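Local coordinates for protein aminopeptidase YwaD (PDB 6HC6) that removes amino acids one at a time from the N-terminus of peptides, as a secreted aminopeptidase that works with two zinc ions, at residues R107-A118 with V194-D205; L340-S351 with H377-F386. One frame throughout, in Å; residues are numbered along the deposited sequence.

Interaction 1: residues R107-A118 with V194-D205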
loop_
_atom_site.group_PDB
_atom_site.type_symbol
_atom_site.label_atom_id
_atom_site.label_comp_id
_atom_site.label_asym_id
_atom_site.label_seq_id
_atom_site.Cartn_x
_atom_site.Cartn_y
_atom_site.Cartn_z
ATOM N N ARG A 107 -5.494 -17.970 -27.391
ATOM C CA ARG A 107 -6.172 -17.386 -26.241
ATOM C C ARG A 107 -5.297 -16.278 -25.677
ATOM O O ARG A 107 -4.131 -16.509 -25.346
ATOM C CB ARG A 107 -6.453 -18.460 -25.191
ATOM C CG ARG A 107 -7.058 -17.981 -23.880
ATOM C CD ARG A 107 -6.954 -19.101 -22.840
ATOM N NE ARG A 107 -7.721 -18.857 -21.617
ATOM C CZ ARG A 107 -8.876 -19.450 -21.326
ATOM N NH1 ARG A 107 -9.412 -20.317 -22.174
ATOM N NH2 ARG A 107 -9.496 -19.174 -20.188
ATOM N N ASP A 108 -5.848 -15.073 -25.585
ATOM C CA ASP A 108 -5.143 -13.975 -24.947
ATOM C C ASP A 108 -5.475 -13.974 -23.461
ATOM O O ASP A 108 -6.625 -14.194 -23.071
ATOM C CB ASP A 108 -5.514 -12.639 -25.589
ATOM C CG ASP A 108 -5.069 -12.547 -27.046
ATOM O OD1 ASP A 108 -3.965 -13.024 -27.391
ATOM O OD2 ASP A 108 -5.829 -11.991 -27.856
ATOM N N ILE A 109 -4.452 -13.772 -22.635
ATOM C CA ILE A 109 -4.569 -13.928 -21.190
ATOM C C ILE A 109 -4.085 -12.653 -20.520
ATOM O O ILE A 109 -2.932 -12.248 -20.707
ATOM C CB ILE A 109 -3.771 -15.143 -20.681
ATOM C CG1 ILE A 109 -4.218 -16.402 -21.416
ATOM C CG2 ILE A 109 -3.911 -15.293 -19.159
ATOM C CD1 ILE A 109 -3.374 -17.594 -21.119
ATOM N N LEU A 110 -4.963 -12.025 -19.745
ATOM C CA LEU A 110 -4.589 -10.852 -18.970
ATOM C C LEU A 110 -3.577 -11.220 -17.895
ATOM O O LEU A 110 -3.689 -12.266 -17.252
ATOM C CB LEU A 110 -5.825 -10.247 -18.315
ATOM C CG LEU A 110 -6.869 -9.693 -19.272
ATOM C CD1 LEU A 110 -7.956 -8.972 -18.478
ATOM C CD2 LEU A 110 -6.203 -8.758 -20.257
ATOM N N LEU A 111 -2.595 -10.345 -17.683
ATOM C CA LEU A 111 -1.523 -10.641 -16.753
ATOM C C LEU A 111 -1.186 -9.407 -15.934
ATOM O O LEU A 111 -1.509 -8.276 -16.304
ATOM C CB LEU A 111 -0.264 -11.145 -17.485
ATOM C CG LEU A 111 0.516 -10.152 -18.359
ATOM C CD1 LEU A 111 1.547 -9.342 -17.562
ATOM C CD2 LEU A 111 1.230 -10.887 -19.474
ATOM N N GLN A 112 -0.518 -9.645 -14.812
ATOM C CA GLN A 112 0.141 -8.586 -14.060
ATOM C C GLN A 112 1.576 -9.024 -13.848
ATOM O O GLN A 112 1.818 -10.111 -13.311
ATOM C CB GLN A 112 -0.553 -8.326 -12.721
ATOM C CG GLN A 112 -1.695 -7.346 -12.823
ATOM C CD GLN A 112 -1.234 -5.933 -12.560
ATOM O OE1 GLN A 112 -1.071 -5.536 -11.409
ATOM N NE2 GLN A 112 -0.988 -5.175 -13.625
ATOM N N ALA A 113 2.519 -8.196 -14.280
ATOM C CA ALA A 113 3.924 -8.542 -14.214
ATOM C C ALA A 113 4.488 -8.149 -12.859
ATOM O O ALA A 113 4.085 -7.142 -12.270
ATOM C CB ALA A 113 4.703 -7.855 -15.333
ATOM N N ALA A 114 5.406 -8.964 -12.359
ATOM C CA ALA A 114 5.994 -8.720 -11.053
ATOM C C ALA A 114 7.072 -7.648 -11.157
ATOM O O ALA A 114 7.993 -7.753 -11.971
ATOM C CB ALA A 114 6.583 -10.009 -10.485
ATOM N N SER A 115 6.950 -6.610 -10.338
ATOM C CA SER A 115 8.017 -5.631 -10.233
ATOM C C SER A 115 9.322 -6.329 -9.866
ATOM O O SER A 115 9.351 -7.222 -9.015
ATOM C CB SER A 115 7.648 -4.572 -9.189
ATOM O OG SER A 115 8.659 -3.589 -9.069
ATOM N N GLY A 116 10.400 -5.947 -10.542
ATOM C CA GLY A 116 11.688 -6.562 -10.310
ATOM C C GLY A 116 11.978 -7.798 -11.131
ATOM O O GLY A 116 13.009 -8.442 -10.903
ATOM N N SER A 117 11.105 -8.166 -12.066
ATOM C CA SER A 117 11.391 -9.284 -12.955
ATOM C C SER A 117 11.793 -8.748 -14.326
ATOM O O SER A 117 11.796 -7.542 -14.571
ATOM C CB SER A 117 10.201 -10.244 -13.041
ATOM O OG SER A 117 9.063 -9.637 -13.628
ATOM N N ALA A 118 12.156 -9.675 -15.245
ATOM C CA ALA A 118 12.736 -9.262 -16.512
ATOM C C ALA A 118 11.668 -9.072 -17.587
ATOM O O ALA A 118 10.650 -9.773 -17.598
ATOM C CB ALA A 118 13.754 -10.298 -16.986
ATOM N N VAL A 194 14.445 -10.933 -9.944
ATOM C CA VAL A 194 14.489 -12.202 -10.656
ATOM C C VAL A 194 14.909 -11.908 -12.089
ATOM O O VAL A 194 14.492 -10.900 -12.673
ATOM C CB VAL A 194 13.129 -12.930 -10.594
ATOM C CG1 VAL A 194 13.166 -14.221 -11.386
ATOM C CG2 VAL A 194 12.760 -13.223 -9.148
ATOM N N GLY A 195 15.761 -12.770 -12.640
ATOM C CA GLY A 195 16.363 -12.559 -13.940
ATOM C C GLY A 195 15.556 -13.021 -15.126
ATOM O O GLY A 195 16.005 -12.871 -16.268
ATOM N N ILE A 196 14.378 -13.582 -14.895
ATOM C CA ILE A 196 13.486 -13.999 -15.974
ATOM C C ILE A 196 12.151 -13.301 -15.756
ATOM O O ILE A 196 11.888 -12.768 -14.664
ATOM C CB ILE A 196 13.341 -15.538 -16.036
ATOM C CG1 ILE A 196 12.886 -16.107 -14.690
ATOM C CG2 ILE A 196 14.658 -16.172 -16.440
ATOM C CD1 ILE A 196 12.640 -17.612 -14.731
ATOM N N PRO A 197 11.298 -13.247 -16.779
ATOM C CA PRO A 197 9.961 -12.670 -16.584
ATOM C C PRO A 197 9.159 -13.472 -15.573
ATOM O O PRO A 197 9.258 -14.700 -15.514
ATOM C CB PRO A 197 9.330 -12.746 -17.978
ATOM C CG PRO A 197 10.482 -12.853 -18.931
ATOM C CD PRO A 197 11.558 -13.590 -18.188
ATOM N N VAL A 198 8.376 -12.760 -14.756
ATOM C CA VAL A 198 7.453 -13.357 -13.794
ATOM C C VAL A 198 6.117 -12.635 -13.923
ATOM O O VAL A 198 6.050 -11.416 -13.721
ATOM C CB VAL A 198 7.969 -13.253 -12.349
ATOM C CG1 VAL A 198 6.995 -13.940 -11.399
ATOM C CG2 VAL A 198 9.395 -13.832 -12.206
ATOM N N VAL A 199 5.055 -13.373 -14.242
ATOM C CA VAL A 199 3.734 -12.768 -14.397
ATOM C C VAL A 199 2.703 -13.587 -13.634
ATOM O O VAL A 199 2.873 -14.786 -13.401
ATOM C CB VAL A 199 3.301 -12.618 -15.879
ATOM C CG1 VAL A 199 4.358 -11.855 -16.695
ATOM C CG2 VAL A 199 2.963 -13.979 -16.502
ATOM N N GLY A 200 1.630 -12.923 -13.237
ATOM C CA GLY A 200 0.518 -13.578 -12.564
ATOM C C GLY A 200 -0.721 -13.491 -13.431
ATOM O O GLY A 200 -0.939 -12.486 -14.110
ATOM N N ILE A 201 -1.513 -14.561 -13.435
ATOM C CA ILE A 201 -2.722 -14.621 -14.247
ATOM C C ILE A 201 -3.844 -15.215 -13.410
ATOM O O ILE A 201 -3.628 -15.748 -12.318
ATOM C CB ILE A 201 -2.525 -15.439 -15.539
ATOM C CG1 ILE A 201 -2.274 -16.911 -15.194
ATOM C CG2 ILE A 201 -1.381 -14.853 -16.376
ATOM C CD1 ILE A 201 -2.160 -17.820 -16.415
ATOM N N LYS A 202 -5.054 -15.128 -13.954
ATOM C CA LYS A 202 -6.246 -15.617 -13.285
ATOM C C LYS A 202 -6.262 -17.140 -13.221
ATOM O O LYS A 202 -5.649 -17.837 -14.038
ATOM C CB LYS A 202 -7.498 -15.133 -14.014
ATOM C CG LYS A 202 -7.758 -13.641 -13.827
ATOM C CD LYS A 202 -9.192 -13.344 -14.174
ATOM C CE LYS A 202 -9.326 -12.671 -15.517
ATOM N NZ LYS A 202 -10.397 -11.631 -15.446
ATOM N N LYS A 203 -7.022 -17.641 -12.243
ATOM C CA LYS A 203 -7.122 -19.076 -11.982
ATOM C C LYS A 203 -7.587 -19.849 -13.214
ATOM O O LYS A 203 -6.940 -20.819 -13.639
ATOM C CB LYS A 203 -8.083 -19.295 -10.814
ATOM C CG LYS A 203 -8.380 -20.741 -10.470
ATOM C CD LYS A 203 -9.549 -20.822 -9.508
ATOM C CE LYS A 203 -9.841 -22.258 -9.094
ATOM N NZ LYS A 203 -8.897 -22.716 -8.038
ATOM N N GLU A 204 -8.711 -19.439 -13.804
ATOM C CA GLU A 204 -9.254 -20.206 -14.925
ATOM C C GLU A 204 -8.323 -20.167 -16.131
ATOM O O GLU A 204 -8.277 -21.122 -16.917
ATOM C CB GLU A 204 -10.646 -19.691 -15.299
ATOM C CG GLU A 204 -10.679 -18.273 -15.846
ATOM C CD GLU A 204 -10.838 -17.225 -14.761
ATOM O OE1 GLU A 204 -10.602 -17.551 -13.574
ATOM O OE2 GLU A 204 -11.204 -16.078 -15.102
ATOM N N ASP A 205 -7.555 -19.088 -16.279
ATOM C CA ASP A 205 -6.597 -18.996 -17.371
ATOM C C ASP A 205 -5.434 -19.954 -17.165
ATOM O O ASP A 205 -5.010 -20.639 -18.104
ATOM C CB ASP A 205 -6.098 -17.561 -17.501
ATOM C CG ASP A 205 -7.187 -16.620 -17.967
ATOM O OD1 ASP A 205 -8.138 -17.100 -18.627
ATOM O OD2 ASP A 205 -7.095 -15.410 -17.688
HETATM O O HOH W 1 -8.396 -15.545 -21.363
HETATM O O HOH W 2 -5.674 -13.745 -16.261
HETATM O O HOH W 3 -7.569 -13.283 -19.402
HETATM O O HOH W 4 8.371 -9.952 -15.969
#
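The side chain of Arg107 leaves its strand with CG anti to the backbone N (chi1 175°) and runs extended as far as NE, which carries its guanidinium to Asp205, whose CG stands beside its own backbone N (chi1 -68°). The two meet where strand 107-113 begins and its antiparallel neighbour in the PA-domain sheet, strand 198-201, gives way to helix 203-209. NH2 of Arg107 reaches OD1 of Asp205 at 2.9 Å, in the guanidinium plane and nearly straight, although guanidinium and carboxylate planes stand 75° apart; NE adds a weak second bond. The other oxygen, OD2, takes bonds from two waters that lead to the backbone of Leu110, bridging the irregular step between the two parts of strand 107-113. Farther along, Gln112 and Gly200 form a hydrogen-bonded pair, and Ala114 N bonds to Val198 O. On one face CD1 of Leu111 packs on CG1 of Val199 at 3.9 Å. A type II turn, Ala114 to Ser117, then swings the chain round, and Val194 N to Gly116 O and Ala118 N to Ile196 O keep the segments joined. Here Ser117 OG donates to Ala114 O at 2.7 Å on a lone pair, while a water links the same OG to Ala118 O and Val198 N.

Interaction 2: residues L340-S351 with H377-F386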
loop_
_atom_site.group_PDB
_atom_site.type_symbol
_atom_site.label_atom_id
_atom_site.label_comp_id
_atom_site.label_asym_id
_atom_site.label_seq_id
_atom_site.Cartn_x
_atom_site.Cartn_y
_atom_site.Cartn_z
ATOM N N LEU A 340 4.032 -2.831 14.798
ATOM C CA LEU A 340 4.808 -3.874 14.132
ATOM C C LEU A 340 5.125 -5.034 15.076
ATOM O O LEU A 340 5.274 -6.177 14.628
ATOM C CB LEU A 340 6.088 -3.277 13.546
ATOM C CG LEU A 340 7.000 -4.191 12.732
ATOM C CD1 LEU A 340 6.297 -4.646 11.447
ATOM C CD2 LEU A 340 8.338 -3.506 12.432
ATOM N N ASP A 341 5.202 -4.771 16.377
ATOM C CA ASP A 341 5.447 -5.808 17.371
ATOM C C ASP A 341 4.206 -6.180 18.168
ATOM O O ASP A 341 4.282 -7.053 19.041
ATOM C CB ASP A 341 6.561 -5.368 18.327
ATOM C CG ASP A 341 6.349 -3.964 18.872
ATOM O OD1 ASP A 341 5.213 -3.447 18.789
ATOM O OD2 ASP A 341 7.327 -3.376 19.383
ATOM N N GLY A 342 3.069 -5.548 17.900
ATOM C CA GLY A 342 1.868 -5.812 18.664
ATOM C C GLY A 342 1.866 -5.223 20.053
ATOM O O GLY A 342 0.919 -5.462 20.808
ATOM N N GLN A 343 2.897 -4.472 20.416
ATOM C CA GLN A 343 3.019 -3.907 21.747
ATOM C C GLN A 343 2.479 -2.486 21.777
ATOM O O GLN A 343 2.413 -1.796 20.757
ATOM C CB GLN A 343 4.479 -3.907 22.201
ATOM C CG GLN A 343 5.159 -5.251 22.091
ATOM C CD GLN A 343 4.278 -6.383 22.589
ATOM O OE1 GLN A 343 3.804 -6.362 23.728
ATOM N NE2 GLN A 343 4.047 -7.378 21.733
ATOM N N SER A 344 2.120 -2.048 22.980
ATOM C CA SER A 344 1.693 -0.673 23.169
ATOM C C SER A 344 2.839 0.276 22.824
ATOM O O SER A 344 4.015 -0.092 22.871
ATOM C CB SER A 344 1.233 -0.469 24.612
ATOM O OG SER A 344 0.915 0.878 24.877
ATOM N N ASN A 345 2.484 1.497 22.439
ATOM C CA ASN A 345 3.455 2.579 22.306
ATOM C C ASN A 345 2.690 3.892 22.427
ATOM O O ASN A 345 1.499 3.902 22.753
ATOM C CB ASN A 345 4.271 2.455 21.008
ATOM C CG ASN A 345 3.414 2.518 19.757
ATOM O OD1 ASN A 345 2.354 3.135 19.757
ATOM N ND2 ASN A 345 3.887 1.886 18.675
ATOM N N TYR A 346 3.376 5.007 22.167
ATOM C CA TYR A 346 2.742 6.306 22.345
ATOM C C TYR A 346 1.486 6.466 21.486
ATOM O O TYR A 346 0.539 7.142 21.912
ATOM C CB TYR A 346 3.746 7.419 22.040
ATOM C CG TYR A 346 4.693 7.702 23.185
ATOM C CD1 TYR A 346 4.397 7.293 24.480
ATOM C CD2 TYR A 346 5.885 8.382 22.973
ATOM C CE1 TYR A 346 5.258 7.569 25.546
ATOM C CE2 TYR A 346 6.755 8.659 24.033
ATOM C CZ TYR A 346 6.437 8.240 25.313
ATOM O OH TYR A 346 7.288 8.508 26.369
ATOM N N VAL A 347 1.453 5.865 20.287
ATOM C CA VAL A 347 0.261 5.954 19.438
ATOM C C VAL A 347 -0.920 5.261 20.106
ATOM O O VAL A 347 -2.038 5.791 20.153
ATOM C CB VAL A 347 0.520 5.338 18.051
ATOM C CG1 VAL A 347 -0.670 5.575 17.149
ATOM C CG2 VAL A 347 1.776 5.872 17.433
ATOM N N TRP A 348 -0.694 4.047 20.606
ATOM C CA TRP A 348 -1.768 3.344 21.295
ATOM C C TRP A 348 -2.230 4.114 22.530
ATOM O O TRP A 348 -3.438 4.261 22.759
ATOM C CB TRP A 348 -1.319 1.933 21.670
ATOM C CG TRP A 348 -2.345 1.224 22.477
ATOM C CD1 TRP A 348 -2.225 0.809 23.769
ATOM C CD2 TRP A 348 -3.670 0.871 22.059
ATOM N NE1 TRP A 348 -3.390 0.211 24.181
ATOM C CE2 TRP A 348 -4.294 0.236 23.152
ATOM C CE3 TRP A 348 -4.389 1.028 20.867
ATOM C CZ2 TRP A 348 -5.601 -0.239 23.093
ATOM C CZ3 TRP A 348 -5.691 0.550 20.806
ATOM C CH2 TRP A 348 -6.280 -0.079 21.915
ATOM N N GLU A 349 -1.286 4.623 23.330
ATOM C CA GLU A 349 -1.661 5.366 24.532
ATOM C C GLU A 349 -2.598 6.515 24.191
ATOM O O GLU A 349 -3.657 6.675 24.815
ATOM C CB GLU A 349 -0.413 5.886 25.245
ATOM C CG GLU A 349 0.460 4.800 25.842
ATOM C CD GLU A 349 1.682 5.363 26.556
ATOM O OE1 GLU A 349 1.599 6.497 27.072
ATOM O OE2 GLU A 349 2.723 4.674 26.602
ATOM N N SER A 350 -2.236 7.312 23.182
ATOM C CA SER A 350 -3.068 8.454 22.819
ATOM C C SER A 350 -4.407 8.003 22.252
ATOM O O SER A 350 -5.433 8.653 22.481
ATOM C CB SER A 350 -2.335 9.338 21.820
ATOM O OG SER A 350 -1.318 10.070 22.482
ATOM N N SER A 351 -4.411 6.897 21.498
ATOM C CA SER A 351 -5.654 6.386 20.932
ATOM C C SER A 351 -6.558 5.814 22.012
ATOM O O SER A 351 -7.771 6.058 22.001
ATOM C CB SER A 351 -5.352 5.329 19.873
ATOM O OG SER A 351 -4.536 5.867 18.851
ATOM N N HIS A 377 8.734 2.759 12.576
ATOM C CA HIS A 377 9.034 1.808 13.644
ATOM C C HIS A 377 10.468 1.304 13.543
ATOM O O HIS A 377 11.163 1.175 14.560
ATOM C CB HIS A 377 8.050 0.636 13.584
ATOM C CG HIS A 377 8.225 -0.352 14.695
ATOM N ND1 HIS A 377 7.368 -0.412 15.772
ATOM C CD2 HIS A 377 9.163 -1.305 14.905
ATOM C CE1 HIS A 377 7.771 -1.361 16.600
ATOM N NE2 HIS A 377 8.855 -1.922 16.094
ATOM N N GLU A 378 10.933 1.023 12.318
ATOM C CA GLU A 378 12.296 0.537 12.131
ATOM C C GLU A 378 13.328 1.567 12.571
ATOM O O GLU A 378 14.418 1.195 13.025
ATOM C CB GLU A 378 12.524 0.157 10.672
ATOM C CG GLU A 378 11.764 -1.080 10.233
ATOM C CD GLU A 378 11.928 -1.350 8.751
ATOM O OE1 GLU A 378 11.662 -0.433 7.945
ATOM O OE2 GLU A 378 12.339 -2.477 8.396
ATOM N N ALA A 379 13.002 2.855 12.456
ATOM C CA ALA A 379 13.880 3.935 12.887
ATOM C C ALA A 379 13.744 4.252 14.371
ATOM O O ALA A 379 14.413 5.173 14.858
ATOM C CB ALA A 379 13.608 5.198 12.066
ATOM N N GLY A 380 12.905 3.515 15.092
ATOM C CA GLY A 380 12.749 3.682 16.521
ATOM C C GLY A 380 11.679 4.660 16.942
ATOM O O GLY A 380 11.634 5.036 18.120
ATOM N N ILE A 381 10.828 5.092 16.024
ATOM C CA ILE A 381 9.801 6.086 16.298
ATOM C C ILE A 381 8.497 5.350 16.562
ATOM O O ILE A 381 8.100 4.489 15.772
ATOM C CB ILE A 381 9.659 7.062 15.116
ATOM C CG1 ILE A 381 10.986 7.789 14.857
ATOM C CG2 ILE A 381 8.524 8.038 15.353
ATOM C CD1 ILE A 381 11.099 8.280 13.413
ATOM N N ASP A 382 7.842 5.665 17.677
ATOM C CA ASP A 382 6.526 5.094 17.963
ATOM C C ASP A 382 5.589 5.303 16.781
ATOM O O ASP A 382 5.373 6.435 16.347
ATOM C CB ASP A 382 5.929 5.766 19.199
ATOM C CG ASP A 382 6.688 5.461 20.468
ATOM O OD1 ASP A 382 7.913 5.691 20.502
ATOM O OD2 ASP A 382 6.036 5.048 21.449
ATOM N N SER A 383 4.998 4.224 16.270
ATOM C CA SER A 383 4.128 4.364 15.110
ATOM C C SER A 383 3.061 3.287 15.149
ATOM O O SER A 383 3.233 2.242 15.775
ATOM C CB SER A 383 4.892 4.235 13.792
ATOM O OG SER A 383 5.328 2.900 13.601
ATOM N N ALA A 384 1.977 3.536 14.445
ATOM C CA ALA A 384 0.932 2.563 14.276
ATOM C C ALA A 384 0.124 2.872 13.030
ATOM O O ALA A 384 0.122 3.939 12.552
ATOM C CB ALA A 384 0.011 2.532 15.444
ATOM N N ASN A 385 -0.585 1.861 12.576
ATOM C CA ASN A 385 -1.457 1.958 11.431
ATOM C C ASN A 385 -2.915 1.725 11.837
ATOM O O ASN A 385 -3.160 0.785 12.456
ATOM C CB ASN A 385 -1.052 0.935 10.392
ATOM C CG ASN A 385 -1.892 1.005 9.165
ATOM O OD1 ASN A 385 -2.244 2.027 8.725
ATOM N ND2 ASN A 385 -2.209 -0.133 8.643
ATOM N N PHE A 386 -3.817 2.611 11.472
ATOM C CA PHE A 386 -5.214 2.521 11.781
ATOM C C PHE A 386 -5.976 1.931 10.578
ATOM O O PHE A 386 -5.863 2.419 9.515
ATOM C CB PHE A 386 -5.786 3.879 12.141
ATOM C CG PHE A 386 -5.198 4.494 13.376
ATOM C CD1 PHE A 386 -3.990 5.099 13.336
ATOM C CD2 PHE A 386 -5.853 4.462 14.562
ATOM C CE1 PHE A 386 -3.432 5.660 14.447
ATOM C CE2 PHE A 386 -5.313 5.015 15.681
ATOM C CZ PHE A 386 -4.113 5.629 15.626
HETATM O O HOH W 5 4.735 -0.010 14.919
#
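The imidazole of His377 has Leu340 over one face and Asp341 at its edge. CB of Leu340 stands 3.7 Å from the ring centroid and almost on the ring normal, a CH-pi contact, while its CD2 branch leans over the CD2 side of the imidazole. OD2 of Asp341 lies near the ring plane, 3.5 Å from CE1 of His377, with the carboxylate turned nearly perpendicular to the ring. A water joins ND1 of His377 to Leu340 N and Ser383 O, and so helps fix the ring's rotation. The Phe386 ring receives OG of Ser351 at its edge, 3.3 Å from CZ; that hydroxyl donates to Val347 O, which also accepts from Ser351 N on the opposite face of its plane.

Between these rings, the first turn of helix 346-358 is held by side chains from both segments. Asn345, with CG between its backbone N and carbonyl carbon (chi1 61°), is the N-cap: OD1 accepts from Trp348 N and, weakly, from Val347 N. Its ND2 turns to Ser383 O at 3.0 Å, approaching from above the carbonyl plane. Asp382 supplies a further acceptor, OD2, whose anti lone pair takes Tyr346 N at 2.8 Å in a nearly straight bond; the negative carboxylate probably also suits the helix's N-terminal end. Deeper in, CG1 of Val347 rests on CB of Ala384 at 3.6 Å and on CZ of Phe386. Helix 346-358 thus packs on inner strand 382-389, the helix-on-sheet layering of the alpha/beta/alpha sandwich to which M28 zinc peptidases belong.

How the interactions relate
Interaction 1 comes first along the chain and is complete before interaction 2 begins. Their centres lie 36 Å apart, on opposite sides of the chain's centre, and their nearest atoms are about 18 Å from each other. They share neither sheet nor domain: 107-118 with 194-205 joins neighbouring strands of the PA-domain sheet, whereas 340-351 with 377-386 sets a helix on strand 382-389 of the eight-stranded peptidase sheet. The zinc site is nonetheless a common neighbour. The side chains of Gln112 in interaction 1 and Phe386 in interaction 2 each lie about 11 Å from a zinc ion, so both domains come near the metal centre, though neither contact supplies a ligand.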